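Amidohydrolase 2 (Bifidobacterium longum subsp. infantis, PDB 6UVZ) probably acts as a hydrolase of the metallo-dependent hydrolase superfamily. Local coordinates at residues A27-L32 with V223-T228. Residues are numbered along the deposited sequence; the frame is centred on the assembly and turned at random.
Sequences AGLPSL and VELNST
L29 opens the contact by setting its isobutyl end against that of L225, a methyl-to-methyl touch with L29 CD2 4.3 Å from L225 CD2. CG of L29 lies anti to its own carbonyl carbon (chi1 -61°), which holds the isobutyl group away from that carbonyl and turns CD2 to L225. Between L29 and L32 the backbone folds into a beta turn, with P30 and S31 at its two corners and a hydrogen bond from L32 N back to L29 O, 3.2 Å long. The turn brings three side chains, L29, S31 and L32, round to face residues 224-225. S31 comes next: its CB rests 4.3 Å from L225 CD1, while OG, turned anti to the backbone N, is directed to the peptide carbonyl of E224 and stays 4.2 Å from E224 O. L32 adds the third, more deeply buried surface. Its CD1 meets L225 CD1 at 4.4 Å and also lies alongside L29 CD1, at 4.3 Å. The end of L225 thus sits against both leucines of the turn, CD1 in the middle touching L29, S31 and L32, and CD2 leaning on L29. No hydrogen bond links the segments; the join is light apolar packing near the surface, carried mainly by L225. E224 sends its carboxylate away from the turn, where OE2 accepts a bond from F229 N at the start of helix 229-239, and L32 O is bonded by W16 NE1. In the fold, segment 27-32 belongs to the long connection between strand 7-13 and helix 38-47, and helix 223-226 follows strand 214-216. These are the first and last strands of the eight-stranded parallel TIM barrel, so the contact packs together two connections that follow barrel strands, one of them carrying the short helix 223-226, at the C-terminal end of the barrel, beside helix 229-239.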
loop_
_atom_site.group_PDB
_atom_site.type_symbol
_atom_site.label_atom_id
_atom_site.label_comp_id
_atom_site.label_asym_id
_atom_site.label_seq_id
_atom_site.Cartn_x
_atom_site.Cartn_y
_atom_site.Cartn_z
ATOM N N ALA A 27 11.353 -12.823 -12.505
ATOM C CA ALA A 27 11.545 -13.712 -13.641
ATOM C C ALA A 27 10.266 -13.802 -14.464
ATOM O O ALA A 27 9.158 -13.799 -13.923
ATOM C CB ALA A 27 11.966 -15.103 -13.166
ATOM N N GLY A 28 10.426 -13.880 -15.782
ATOM C CA GLY A 28 9.293 -13.862 -16.681
ATOM C C GLY A 28 8.692 -12.496 -16.918
ATOM O O GLY A 28 7.719 -12.389 -17.676
ATOM N N LEU A 29 9.235 -11.447 -16.295
ATOM C CA LEU A 29 8.776 -10.071 -16.472
ATOM C C LEU A 29 9.962 -9.229 -16.928
ATOM O O LEU A 29 10.540 -8.472 -16.134
ATOM C CB LEU A 29 8.173 -9.513 -15.183
ATOM C CG LEU A 29 6.953 -10.232 -14.606
ATOM C CD1 LEU A 29 6.551 -9.613 -13.276
ATOM C CD2 LEU A 29 5.793 -10.192 -15.588
ATOM N N PRO A 30 10.358 -9.336 -18.201
ATOM C CA PRO A 30 11.486 -8.522 -18.684
ATOM C C PRO A 30 11.188 -7.034 -18.706
ATOM O O PRO A 30 12.129 -6.233 -18.771
ATOM C CB PRO A 30 11.731 -9.060 -20.102
ATOM C CG PRO A 30 11.020 -10.383 -20.154
ATOM C CD PRO A 30 9.842 -10.234 -19.247
ATOM N N SER A 31 9.913 -6.642 -18.652
ATOM C CA SER A 31 9.557 -5.227 -18.658
ATOM C C SER A 31 9.969 -4.515 -17.376
ATOM O O SER A 31 10.091 -3.287 -17.379
ATOM C CB SER A 31 8.052 -5.071 -18.878
ATOM O OG SER A 31 7.656 -3.715 -18.767
ATOM N N LEU A 32 10.187 -5.253 -16.290
ATOM C CA LEU A 32 10.512 -4.665 -14.998
ATOM C C LEU A 32 11.927 -4.976 -14.533
ATOM O O LEU A 32 12.298 -4.582 -13.422
ATOM C CB LEU A 32 9.508 -5.136 -13.940
ATOM C CG LEU A 32 8.048 -4.752 -14.187
ATOM C CD1 LEU A 32 7.138 -5.404 -13.158
ATOM C CD2 LEU A 32 7.888 -3.241 -14.168
ATOM N N VAL A 223 2.694 -0.424 -12.084
ATOM C CA VAL A 223 1.589 0.097 -12.879
ATOM C C VAL A 223 1.940 0.148 -14.361
ATOM O O VAL A 223 1.043 0.160 -15.210
ATOM C CB VAL A 223 1.174 1.490 -12.353
ATOM C CG1 VAL A 223 2.241 2.528 -12.674
ATOM C CG2 VAL A 223 -0.182 1.902 -12.912
ATOM N N GLU A 224 3.231 0.163 -14.698
ATOM C CA GLU A 224 3.682 0.179 -16.083
ATOM C C GLU A 224 3.709 -1.207 -16.718
ATOM O O GLU A 224 4.344 -1.383 -17.764
ATOM C CB GLU A 224 5.068 0.822 -16.178
ATOM C CG GLU A 224 5.093 2.307 -15.854
ATOM C CD GLU A 224 4.400 3.152 -16.909
ATOM O OE1 GLU A 224 4.199 2.656 -18.038
ATOM O OE2 GLU A 224 4.058 4.314 -16.609
ATOM N N LEU A 225 3.038 -2.190 -16.117
ATOM C CA LEU A 225 2.982 -3.543 -16.659
ATOM C C LEU A 225 1.710 -3.769 -17.471
ATOM O O LEU A 225 1.777 -4.082 -18.663
ATOM C CB LEU A 225 3.085 -4.569 -15.522
ATOM C CG LEU A 225 3.267 -6.031 -15.935
ATOM C CD1 LEU A 225 4.591 -6.220 -16.660
ATOM C CD2 LEU A 225 3.176 -6.949 -14.727
ATOM N N ASN A 226 0.548 -3.613 -16.840
ATOM C CA ASN A 226 -0.736 -3.742 -17.515
ATOM C C ASN A 226 -1.399 -2.395 -17.769
ATOM O O ASN A 226 -2.568 -2.356 -18.167
ATOM C CB ASN A 226 -1.672 -4.640 -16.705
ATOM C CG ASN A 226 -1.071 -6.001 -16.419
ATOM O OD1 ASN A 226 -0.138 -6.435 -17.094
ATOM N ND2 ASN A 226 -1.607 -6.685 -15.414
ATOM N N SER A 227 -0.682 -1.294 -17.548
ATOM C CA SER A 227 -1.257 0.033 -17.744
ATOM C C SER A 227 -0.111 1.029 -17.929
ATOM O O SER A 227 0.964 0.658 -18.411
ATOM C CB SER A 227 -2.189 0.368 -16.562
ATOM O OG SER A 227 -2.740 1.666 -16.696
ATOM N N THR A 228 -0.344 2.283 -17.547
ATOM C CA THR A 228 0.681 3.313 -17.578
ATOM C C THR A 228 0.440 4.263 -16.415
ATOM O O THR A 228 -0.704 4.491 -16.013
ATOM C CB THR A 228 0.680 4.085 -18.907
ATOM O OG1 THR A 228 0.745 3.162 -20.001
ATOM C CG2 THR A 228 1.874 5.027 -18.985
#